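Side-chain contacts in CSE1 (Thermus thermophilus, PDB 4AN8), which serves as a subunit of the type I-E CRISPR Cascade complex, which probably uses it in selecting foreign DNA during bacterial adaptive immunity: residues A[92-97]-A[218-223]; A[99-102]-A[108-111]; A[303-308]-A[432-437]; A[464-469]-A[491-496]. One frame throughout, in Å; residues are numbered along the deposited sequence. Where two conformers were deposited one is given.

Contact 1 of 4, residues A[92-97]-A[218-223]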
# COMPACT_ATOMS: atom_id res chain seq x y z
N ARG A 92 -4.13 15.23 -23.54
CA ARG A 92 -3.21 16.16 -24.17
C ARG A 92 -3.48 17.61 -23.78
O ARG A 92 -2.56 18.35 -23.45
CB ARG A 92 -3.26 16.03 -25.69
CG ARG A 92 -2.67 14.76 -26.22
CD ARG A 92 -2.56 14.83 -27.73
NE ARG A 92 -2.58 13.51 -28.35
CZ ARG A 92 -1.50 12.77 -28.53
NH1 ARG A 92 -0.32 13.22 -28.14
NH2 ARG A 92 -1.60 11.57 -29.11
N ASP A 93 -4.74 18.03 -23.83
CA ASP A 93 -5.07 19.39 -23.43
C ASP A 93 -4.65 19.71 -21.99
O ASP A 93 -4.00 20.71 -21.73
CB ASP A 93 -6.56 19.68 -23.64
CG ASP A 93 -6.95 19.72 -25.12
OD1 ASP A 93 -6.04 19.89 -25.98
OD2 ASP A 93 -8.16 19.58 -25.41
N TYR A 94 -5.04 18.85 -21.05
CA TYR A 94 -4.65 19.03 -19.66
C TYR A 94 -3.14 19.10 -19.49
O TYR A 94 -2.63 20.01 -18.85
CB TYR A 94 -5.25 17.92 -18.80
CG TYR A 94 -5.08 18.15 -17.32
CD1 TYR A 94 -3.93 17.68 -16.66
CD2 TYR A 94 -6.04 18.83 -16.58
CE1 TYR A 94 -3.75 17.89 -15.32
CE2 TYR A 94 -5.87 19.03 -15.22
CZ TYR A 94 -4.72 18.55 -14.60
OH TYR A 94 -4.52 18.76 -13.25
N LEU A 95 -2.41 18.17 -20.10
CA LEU A 95 -0.95 18.17 -19.99
C LEU A 95 -0.27 19.42 -20.61
O LEU A 95 0.75 19.92 -20.11
CB LEU A 95 -0.38 16.89 -20.61
CG LEU A 95 -0.67 15.60 -19.81
CD1 LEU A 95 0.01 14.41 -20.45
CD2 LEU A 95 -0.23 15.75 -18.34
N ASN A 96 -0.83 19.91 -21.71
CA ASN A 96 -0.32 21.13 -22.33
C ASN A 96 -0.59 22.33 -21.46
O ASN A 96 0.27 23.19 -21.30
CB ASN A 96 -0.93 21.31 -23.72
CG ASN A 96 -0.45 20.26 -24.70
OD1 ASN A 96 0.69 19.79 -24.62
ND2 ASN A 96 -1.31 19.88 -25.64
N ARG A 97 -1.77 22.39 -20.87
CA ARG A 97 -2.10 23.48 -19.94
C ARG A 97 -1.21 23.53 -18.68
O ARG A 97 -0.88 24.61 -18.21
CB ARG A 97 -3.58 23.42 -19.54
CG ARG A 97 -3.96 24.48 -18.50
CD ARG A 97 -5.42 24.35 -18.06
NE ARG A 97 -6.32 24.76 -19.13
CZ ARG A 97 -7.60 24.43 -19.20
NH1 ARG A 97 -8.13 23.66 -18.26
NH2 ARG A 97 -8.35 24.86 -20.22
N ILE A 218 -1.62 19.48 -6.49
CA ILE A 218 -0.68 20.50 -6.11
C ILE A 218 -0.33 21.44 -7.27
O ILE A 218 -0.07 22.62 -7.04
CB ILE A 218 0.62 19.88 -5.54
CG1 ILE A 218 1.49 20.96 -4.84
CG2 ILE A 218 1.42 19.13 -6.65
CD1 ILE A 218 0.84 21.57 -3.60
N TRP A 219 -0.35 20.94 -8.51
CA TRP A 219 0.05 21.78 -9.64
C TRP A 219 -1.06 22.73 -10.16
O TRP A 219 -0.79 23.57 -11.01
CB TRP A 219 0.60 20.93 -10.79
CG TRP A 219 -0.37 19.90 -11.26
CD1 TRP A 219 -1.41 20.09 -12.12
CD2 TRP A 219 -0.41 18.52 -10.89
NE1 TRP A 219 -2.12 18.91 -12.29
CE2 TRP A 219 -1.51 17.93 -11.56
CE3 TRP A 219 0.35 17.72 -10.04
CZ2 TRP A 219 -1.83 16.59 -11.43
CZ3 TRP A 219 0.02 16.36 -9.91
CH2 TRP A 219 -1.06 15.82 -10.60
N GLU A 220 -2.27 22.60 -9.63
CA GLU A 220 -3.39 23.45 -10.00
C GLU A 220 -3.57 24.66 -9.07
O GLU A 220 -4.45 25.49 -9.27
CB GLU A 220 -4.71 22.66 -10.07
CG GLU A 220 -4.93 21.82 -11.34
CD GLU A 220 -6.33 21.27 -11.44
OE1 GLU A 220 -7.26 21.95 -10.94
OE2 GLU A 220 -6.54 20.17 -12.00
N VAL A 221 -2.74 24.73 -8.03
CA VAL A 221 -2.75 25.84 -7.10
C VAL A 221 -1.37 26.53 -7.17
O VAL A 221 -0.43 25.99 -7.75
CB VAL A 221 -3.12 25.39 -5.65
CG1 VAL A 221 -4.47 24.70 -5.64
CG2 VAL A 221 -2.08 24.47 -5.07
N PRO A 222 -1.26 27.74 -6.61
CA PRO A 222 -0.01 28.48 -6.78
C PRO A 222 1.15 27.79 -6.08
O PRO A 222 0.93 27.11 -5.07
CB PRO A 222 -0.31 29.83 -6.11
CG PRO A 222 -1.78 29.94 -6.07
CD PRO A 222 -2.30 28.54 -5.92
N PRO A 223 2.37 27.94 -6.62
CA PRO A 223 3.54 27.28 -6.03
C PRO A 223 3.72 27.71 -4.59
O PRO A 223 3.32 28.80 -4.21
CB PRO A 223 4.71 27.77 -6.90
CG PRO A 223 4.16 28.86 -7.76
CD PRO A 223 2.68 28.65 -7.86
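The hydroxyl of Tyr94 carries this contact: it accepts one hydrogen bond from Trp219 and gives one to Glu220. Trp219 NE1 lies 2.6 Å from Tyr94 OH, with an N-H...O angle of 159° and the oxygen close to the indole plane, so the buried N-H is satisfied by a short, fairly straight bond. Tyr94 OH then donates its proton to Glu220 OE2, 2.8 Å away, and meets the anti lone pair of that oxygen, the one directed away from OE1. The phenol oxygen is thus used in both roles, and two bonds from consecutive residues of 218-223 hold it. Both carboxylate oxygens of Glu220 have further partners beyond the two segments; OE1 makes a salt bridge to Arg66, which probably helps keep the carboxylate ionised and a good acceptor.

The rings themselves meet only at their rims. The Tyr94 ring and the five-membered ring of Trp219 stand at 77° to each other with centroids 5.8 Å apart, neither covering the other's face. Tyr94 reaches over because its CG is anti to the backbone N (chi1 -171°), which throws the ring out from the helix towards the loop.

Together the bonds pin the loop between helix 199-206 and helix 226-229 onto helix 88-98. Helix 50-67 forms the third side: Tyr94 rests on Arg66 and Ala67, Trp219 on Leu59 and Val63, and Phe98, at the end of helix 88-98, meets both rings.

Contact 2 of 4, residues A[99-102]-A[108-111]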
# COMPACT_ATOMS: atom_id res chain seq x y z
N ARG A 99 1.81 21.79 -18.28
CA ARG A 99 3.19 21.44 -18.60
C ARG A 99 4.23 22.25 -17.83
O ARG A 99 5.22 21.72 -17.34
CB ARG A 99 3.43 21.58 -20.10
CG ARG A 99 4.89 21.36 -20.47
CD ARG A 99 5.13 21.48 -21.95
NE ARG A 99 6.55 21.63 -22.22
CZ ARG A 99 7.38 20.61 -22.39
NH1 ARG A 99 6.92 19.37 -22.33
NH2 ARG A 99 8.67 20.82 -22.62
N ASP A 100 4.02 23.55 -17.71
CA ASP A 100 5.03 24.37 -17.05
C ASP A 100 5.10 24.15 -15.54
O ASP A 100 5.98 24.72 -14.87
CB ASP A 100 4.86 25.85 -17.39
CG ASP A 100 5.17 26.14 -18.84
OD1 ASP A 100 6.18 25.61 -19.35
OD2 ASP A 100 4.39 26.89 -19.49
N ARG A 101 4.21 23.31 -15.01
CA ARG A 101 4.28 22.94 -13.59
C ARG A 101 4.94 21.55 -13.35
O ARG A 101 5.05 21.10 -12.21
CB ARG A 101 2.89 23.00 -12.94
CG ARG A 101 2.25 24.41 -12.89
CD ARG A 101 2.99 25.38 -11.97
NE ARG A 101 2.96 24.95 -10.57
CZ ARG A 101 2.03 25.29 -9.68
NH1 ARG A 101 1.03 26.09 -10.03
NH2 ARG A 101 2.10 24.83 -8.43
N PHE A 102 5.40 20.91 -14.42
CA PHE A 102 5.93 19.55 -14.31
C PHE A 102 7.42 19.45 -14.52
O PHE A 102 7.95 18.35 -14.69
CB PHE A 102 5.21 18.60 -15.27
CG PHE A 102 3.89 18.10 -14.75
CD1 PHE A 102 2.74 18.84 -14.95
CD2 PHE A 102 3.82 16.91 -14.02
CE1 PHE A 102 1.53 18.38 -14.49
CE2 PHE A 102 2.62 16.44 -13.54
CZ PHE A 102 1.47 17.17 -13.78
N GLU A 108 10.58 29.10 -10.68
CA GLU A 108 9.36 29.59 -10.04
C GLU A 108 8.46 28.51 -9.45
O GLU A 108 7.83 28.71 -8.40
CB GLU A 108 8.54 30.43 -11.02
CG GLU A 108 9.15 31.77 -11.38
CD GLU A 108 9.19 32.72 -10.20
OE1 GLU A 108 8.15 32.87 -9.52
OE2 GLU A 108 10.27 33.32 -9.95
N ALA A 109 8.36 27.37 -10.14
CA ALA A 109 7.39 26.35 -9.75
C ALA A 109 7.90 24.91 -9.93
O ALA A 109 7.27 24.11 -10.59
CB ALA A 109 6.10 26.55 -10.54
N PRO A 110 9.03 24.57 -9.31
CA PRO A 110 9.50 23.20 -9.52
C PRO A 110 8.47 22.19 -8.97
O PRO A 110 7.82 22.47 -7.97
CB PRO A 110 10.82 23.15 -8.77
CG PRO A 110 10.68 24.24 -7.66
CD PRO A 110 9.75 25.28 -8.23
N PHE A 111 8.32 21.05 -9.63
CA PHE A 111 7.30 20.07 -9.31
C PHE A 111 7.41 19.54 -7.86
O PHE A 111 8.46 19.03 -7.43
CB PHE A 111 7.37 18.92 -10.34
CG PHE A 111 6.35 17.85 -10.12
CD1 PHE A 111 5.06 18.01 -10.57
CD2 PHE A 111 6.68 16.71 -9.41
CE1 PHE A 111 4.12 17.03 -10.35
CE2 PHE A 111 5.76 15.74 -9.19
CZ PHE A 111 4.47 15.90 -9.66
O HOH W 1 7.72 23.28 -13.27
O HOH W 2 4.93 23.04 -9.92
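Arg101 and Phe102 face Ala109 and Phe111 across a short loop in which the chain leaves a beta turn and doubles back on itself. The turn is closed by a bond from Phe102 N to Arg99 O, and further along Phe111 pairs through its backbone with Phe103, so the two sides run close together.

The apolar part is a pair of phenylalanines. Their planes are tilted by 24°, but the rings are slid so far apart, with centroids 5.2 Å from each other, that they barely overlap; the touch is made by Phe102 CE2 against Phe111 CE1 at 3.6 Å. The Trp219 ring also meets Phe102. Arg101 O lies at the edge of the Phe111 ring, 3.5 Å from Phe111 CD1. The methyl of Ala109 packs against the bend of Arg101, its CB 3.5 Å from Arg101 NE.

That bend comes from three successive turns of about -65° (chi1, chi2 and chi3), which curl the side chain tightly, put CD and NE beside the Ala109 methyl and direct the guanidinium at the loop 218-223, where NH1 bonds to Val221 O.

The polar part runs through water, since no direct hydrogen bond joins the segments. One water links Asp100 O with Ala109 O. A second touches Arg101 O and Ala109 O and sits in the guanidinium plane, accepting a hydrogen bond from Arg101 NE, with 2.8 Å between that nitrogen and the water oxygen.

Contact 3 of 4, residues A[303-308]-A[432-437]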
# COMPACT_ATOMS: atom_id res chain seq x y z
N PHE A 303 -1.30 -10.09 6.66
CA PHE A 303 -2.24 -9.04 6.31
C PHE A 303 -3.67 -9.52 6.01
O PHE A 303 -4.65 -8.87 6.37
CB PHE A 303 -1.71 -8.21 5.15
CG PHE A 303 -2.53 -7.01 4.88
CD1 PHE A 303 -2.64 -6.01 5.83
CD2 PHE A 303 -3.26 -6.90 3.70
CE1 PHE A 303 -3.45 -4.87 5.58
CE2 PHE A 303 -4.06 -5.78 3.45
CZ PHE A 303 -4.16 -4.77 4.38
N TRP A 304 -3.80 -10.65 5.33
CA TRP A 304 -5.11 -11.16 4.94
C TRP A 304 -5.98 -11.44 6.16
O TRP A 304 -7.21 -11.59 6.05
CB TRP A 304 -5.00 -12.41 4.04
CG TRP A 304 -4.11 -13.49 4.60
CD1 TRP A 304 -2.79 -13.67 4.36
CD2 TRP A 304 -4.50 -14.53 5.51
NE1 TRP A 304 -2.31 -14.76 5.05
CE2 TRP A 304 -3.34 -15.32 5.75
CE3 TRP A 304 -5.70 -14.90 6.11
CZ2 TRP A 304 -3.36 -16.43 6.61
CZ3 TRP A 304 -5.71 -16.02 6.96
CH2 TRP A 304 -4.55 -16.76 7.20
N ARG A 305 -5.35 -11.50 7.33
CA ARG A 305 -6.09 -11.72 8.57
C ARG A 305 -7.05 -10.59 8.89
O ARG A 305 -7.97 -10.77 9.68
CB ARG A 305 -5.12 -11.88 9.73
CG ARG A 305 -4.49 -13.23 9.76
CD ARG A 305 -4.42 -13.67 11.19
NE ARG A 305 -3.06 -13.72 11.64
CZ ARG A 305 -2.70 -13.84 12.91
NH1 ARG A 305 -3.60 -13.88 13.89
NH2 ARG A 305 -1.41 -13.88 13.19
N ASP A 306 -6.85 -9.43 8.28
CA ASP A 306 -7.76 -8.31 8.46
C ASP A 306 -8.83 -8.23 7.37
O ASP A 306 -9.63 -7.29 7.38
CB ASP A 306 -6.99 -6.99 8.52
CG ASP A 306 -6.11 -6.88 9.74
OD1 ASP A 306 -6.60 -7.14 10.85
OD2 ASP A 306 -4.92 -6.56 9.61
N PHE A 307 -8.85 -9.17 6.43
CA PHE A 307 -9.76 -9.05 5.28
C PHE A 307 -11.27 -9.12 5.60
O PHE A 307 -12.08 -8.61 4.82
CB PHE A 307 -9.44 -10.04 4.16
CG PHE A 307 -8.25 -9.66 3.29
CD1 PHE A 307 -7.56 -8.47 3.49
CD2 PHE A 307 -7.84 -10.50 2.25
CE1 PHE A 307 -6.49 -8.15 2.69
CE2 PHE A 307 -6.79 -10.19 1.45
CZ PHE A 307 -6.10 -9.01 1.65
N SER A 308 -11.67 -9.76 6.70
CA SER A 308 -13.09 -9.79 7.06
C SER A 308 -13.46 -8.59 7.93
O SER A 308 -14.59 -8.09 7.87
CB SER A 308 -13.45 -11.09 7.79
OG SER A 308 -12.76 -11.16 9.02
N LEU A 432 4.92 -21.50 12.08
CA LEU A 432 4.69 -22.40 10.94
C LEU A 432 3.22 -22.56 10.56
O LEU A 432 2.88 -22.66 9.39
CB LEU A 432 5.34 -23.77 11.17
CG LEU A 432 6.78 -23.84 10.68
CD1 LEU A 432 7.70 -23.24 11.72
CD2 LEU A 432 7.18 -25.27 10.37
N TYR A 433 2.35 -22.60 11.56
CA TYR A 433 0.92 -22.60 11.29
C TYR A 433 0.58 -21.42 10.34
O TYR A 433 0.07 -21.62 9.25
CB TYR A 433 0.16 -22.48 12.61
CG TYR A 433 -1.34 -22.30 12.48
CD1 TYR A 433 -2.13 -23.31 11.94
CD2 TYR A 433 -1.97 -21.14 12.90
CE1 TYR A 433 -3.49 -23.17 11.81
CE2 TYR A 433 -3.35 -20.98 12.79
CZ TYR A 433 -4.10 -22.00 12.25
OH TYR A 433 -5.47 -21.87 12.12
N TRP A 434 0.90 -20.21 10.77
CA TRP A 434 0.59 -19.01 9.98
C TRP A 434 1.32 -18.97 8.63
O TRP A 434 0.73 -18.65 7.60
CB TRP A 434 0.84 -17.75 10.79
CG TRP A 434 -0.16 -17.61 11.88
CD1 TRP A 434 0.08 -17.66 13.22
CD2 TRP A 434 -1.58 -17.44 11.73
NE1 TRP A 434 -1.10 -17.51 13.91
CE2 TRP A 434 -2.13 -17.37 13.01
CE3 TRP A 434 -2.43 -17.32 10.62
CZ2 TRP A 434 -3.51 -17.20 13.23
CZ3 TRP A 434 -3.79 -17.15 10.84
CH2 TRP A 434 -4.32 -17.09 12.13
N HIS A 435 2.59 -19.33 8.63
CA HIS A 435 3.34 -19.40 7.38
C HIS A 435 2.70 -20.37 6.39
O HIS A 435 2.61 -20.09 5.19
CB HIS A 435 4.79 -19.79 7.63
CG HIS A 435 5.60 -19.86 6.37
ND1 HIS A 435 6.57 -18.92 6.07
CD2 HIS A 435 5.57 -20.73 5.34
CE1 HIS A 435 7.10 -19.22 4.89
NE2 HIS A 435 6.52 -20.31 4.43
N ALA A 436 2.25 -21.51 6.89
CA ALA A 436 1.59 -22.47 6.01
C ALA A 436 0.32 -21.89 5.44
O ALA A 436 -0.00 -22.12 4.27
CB ALA A 436 1.29 -23.76 6.75
N LEU A 437 -0.43 -21.16 6.27
CA LEU A 437 -1.70 -20.56 5.83
C LEU A 437 -1.49 -19.39 4.84
O LEU A 437 -2.32 -19.16 3.96
CB LEU A 437 -2.50 -20.09 7.04
CG LEU A 437 -3.00 -21.22 7.95
CD1 LEU A 437 -3.93 -20.64 9.00
CD2 LEU A 437 -3.73 -22.28 7.14
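Arg305 crosses the face of the Trp434 indole at about a right angle. From CB, CG passes over one face of the neighbouring Trp304 ring and comes within 4.1 Å of Trp434 CZ3. CD then sits 3.5 Å from Trp434 CH2, and NE lies above the same end of the six-membered ring. At the tip the guanidinium is flat on the indole, planes 7° apart, with CZ 3.6 Å from the centroid of the six-membered ring: a cation-pi stack. NH1 lies over CZ2 of Trp434 at 3.4 Å and NH2 over CE2. NH1 also makes a salt bridge to Glu386, which probably helps fix the rotation of the guanidinium. Bends at chi2 (-140°) and chi3 (-112°) bring it down onto the ring.

Trp304 comes in at the edge: its CH2 meets Trp434 CZ3 at 3.7 Å, and its CZ2 touches Leu437 CB. Trp304 NE1 is satisfied by Asp438. Tyr433 turns its edge, at CD2, to the opposite face of Trp434.

The contact thus fastens the 3-10 turn that follows strand 292-294 to helix 429-446, with helix 372-403 alongside through Glu386 and strand 354-364 behind Trp304 through Tyr363.

Contact 4 of 4, residues A[464-469]-A[491-496]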
# COMPACT_ATOMS: atom_id res chain seq x y z
N ALA A 464 -1.84 -27.34 8.11
CA ALA A 464 -1.00 -26.30 8.68
C ALA A 464 -0.67 -26.66 10.13
O ALA A 464 0.49 -26.62 10.54
CB ALA A 464 -1.69 -24.93 8.60
N ALA A 465 -1.71 -26.98 10.90
CA ALA A 465 -1.53 -27.36 12.31
C ALA A 465 -0.65 -28.62 12.46
O ALA A 465 0.33 -28.60 13.22
CB ALA A 465 -2.89 -27.55 12.98
N LEU A 466 -0.99 -29.68 11.73
CA LEU A 466 -0.22 -30.94 11.72
C LEU A 466 1.23 -30.73 11.35
O LEU A 466 2.12 -31.23 12.02
CB LEU A 466 -0.83 -31.94 10.73
CG LEU A 466 -2.04 -32.71 11.22
CD1 LEU A 466 -2.74 -33.41 10.06
CD2 LEU A 466 -1.63 -33.70 12.29
N GLU A 467 1.47 -29.99 10.28
CA GLU A 467 2.82 -29.66 9.86
C GLU A 467 3.58 -28.88 10.93
O GLU A 467 4.78 -29.06 11.10
CB GLU A 467 2.78 -28.87 8.55
CG GLU A 467 4.13 -28.61 7.91
CD GLU A 467 4.01 -28.09 6.49
OE1 GLU A 467 3.20 -27.16 6.25
OE2 GLU A 467 4.72 -28.61 5.60
N ALA A 468 2.89 -27.99 11.64
CA ALA A 468 3.58 -27.14 12.61
C ALA A 468 3.87 -27.88 13.91
O ALA A 468 4.90 -27.65 14.56
CB ALA A 468 2.76 -25.87 12.89
N TRP A 469 2.96 -28.76 14.30
CA TRP A 469 3.17 -29.54 15.51
C TRP A 469 4.28 -30.59 15.27
O TRP A 469 5.18 -30.76 16.11
CB TRP A 469 1.85 -30.17 15.99
CG TRP A 469 2.05 -31.11 17.13
CD1 TRP A 469 1.87 -32.47 17.10
CD2 TRP A 469 2.49 -30.78 18.45
NE1 TRP A 469 2.18 -33.00 18.33
CE2 TRP A 469 2.56 -31.99 19.17
CE3 TRP A 469 2.83 -29.59 19.09
CZ2 TRP A 469 2.96 -32.03 20.50
CZ3 TRP A 469 3.24 -29.63 20.41
CH2 TRP A 469 3.29 -30.85 21.11
N GLN A 491 -1.12 -34.47 23.72
CA GLN A 491 -2.50 -34.73 24.14
C GLN A 491 -3.39 -33.52 23.85
O GLN A 491 -4.47 -33.66 23.28
CB GLN A 491 -2.56 -35.11 25.62
CG GLN A 491 -2.02 -36.50 25.90
CD GLN A 491 -2.11 -36.90 27.36
OE1 GLN A 491 -2.71 -36.20 28.18
NE2 GLN A 491 -1.50 -38.03 27.70
N GLU A 492 -2.92 -32.33 24.24
CA GLU A 492 -3.63 -31.07 24.00
C GLU A 492 -3.81 -30.84 22.51
O GLU A 492 -4.89 -30.47 22.05
CB GLU A 492 -2.88 -29.90 24.64
CG GLU A 492 -3.65 -28.60 24.70
CD GLU A 492 -3.00 -27.59 25.65
OE1 GLU A 492 -1.96 -27.91 26.27
OE2 GLU A 492 -3.53 -26.46 25.79
N PHE A 493 -2.74 -31.06 21.75
CA PHE A 493 -2.82 -30.89 20.31
C PHE A 493 -3.88 -31.82 19.74
O PHE A 493 -4.51 -31.49 18.74
CB PHE A 493 -1.48 -31.15 19.64
CG PHE A 493 -1.54 -31.05 18.15
CD1 PHE A 493 -1.43 -29.82 17.52
CD2 PHE A 493 -1.73 -32.19 17.38
CE1 PHE A 493 -1.50 -29.72 16.15
CE2 PHE A 493 -1.81 -32.10 16.00
CZ PHE A 493 -1.69 -30.85 15.38
N GLY A 494 -4.06 -32.97 20.38
CA GLY A 494 -5.08 -33.91 19.95
C GLY A 494 -6.45 -33.31 20.16
O GLY A 494 -7.29 -33.34 19.26
N ARG A 495 -6.69 -32.77 21.35
CA ARG A 495 -7.92 -32.03 21.61
C ARG A 495 -8.22 -31.01 20.51
O ARG A 495 -9.30 -31.04 19.92
CB ARG A 495 -7.84 -31.32 22.97
CG ARG A 495 -8.70 -31.95 24.04
CD ARG A 495 -8.66 -31.15 25.34
NE ARG A 495 -7.31 -31.02 25.90
CZ ARG A 495 -6.65 -32.00 26.52
NH1 ARG A 495 -7.21 -33.20 26.66
NH2 ARG A 495 -5.44 -31.77 27.00
N LEU A 496 -7.26 -30.13 20.23
CA LEU A 496 -7.45 -29.07 19.23
C LEU A 496 -7.92 -29.59 17.88
O LEU A 496 -8.89 -29.09 17.31
CB LEU A 496 -6.17 -28.23 19.05
CG LEU A 496 -5.93 -27.11 20.07
CD1 LEU A 496 -4.62 -26.40 19.77
CD2 LEU A 496 -7.07 -26.13 20.06
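Phe493 lays one face of its ring on Trp469, with its outer end (CE1, CZ) against Ala465 and Leu466, one turn earlier on helix 453-476, in the antiparallel pairing of the last two helices of the C-terminal helical bundle. The segment axes run at 172° and come no closer than 11.5 Å, a separation bridged by the large rings.

Aromatic stacking dominates. The Phe493 ring and the five-membered ring of Trp469 form an offset stack, centroids 4.2 Å apart and planes 13° from parallel. In both residues CG is anti to the backbone N, and the side chains slide past each other in opposite directions. Each therefore carries its own CB over the partner's ring, giving two reciprocal CH-pi contacts: Phe493 CB stands over the centre of the five-membered ring at 4.1 Å, while Trp469 CB sits over the Phe493 ring, nearer its rim.

Aliphatic contacts complete the setting of the phenyl. Ala465 CB approaches Phe493 CE1, and Leu466 CD2 reaches Phe493 CE2 at 4.0 Å, crossing at about a right angle. Leu395 of helix 372-403 touches both rings of the stack.

Polar groups take part through backbone atoms and one indole N-H. Trp469 NE1 is bonded to Glu490 OE1, one residue before the second segment, which ties the indole to the helix it packs against. Leu466 N lies at the edge of the Phe493 ring, close to its plane, and Ala465 O, already accepting from Trp469 N, stands 3.6 Å from Phe493 CE1.

Overall arrangement
The four contacts fall into two groups on opposite sides of the chain's centre. Contacts 1 and 2 adjoin, centres 8 Å apart, and are joined by Arg101 of contact 2, which reaches into segment 218-223; both are buried and hold loops around the end of helix 88-98, but contact 1 is held by direct hydrogen bonds, while contact 2 combines apolar touches with water bridges. Contacts 3 and 4 lie 17 Å apart between centres and meet where helix 429-446 packs on helix 453-476, through Ala464. Neither has a hydrogen bond between its segments: contact 3, only partly buried, stacks a charged group on an indole, whereas buried contact 4 joins two helices mainly by stacked rings, with Ala465 and Leu466 at the phenyl.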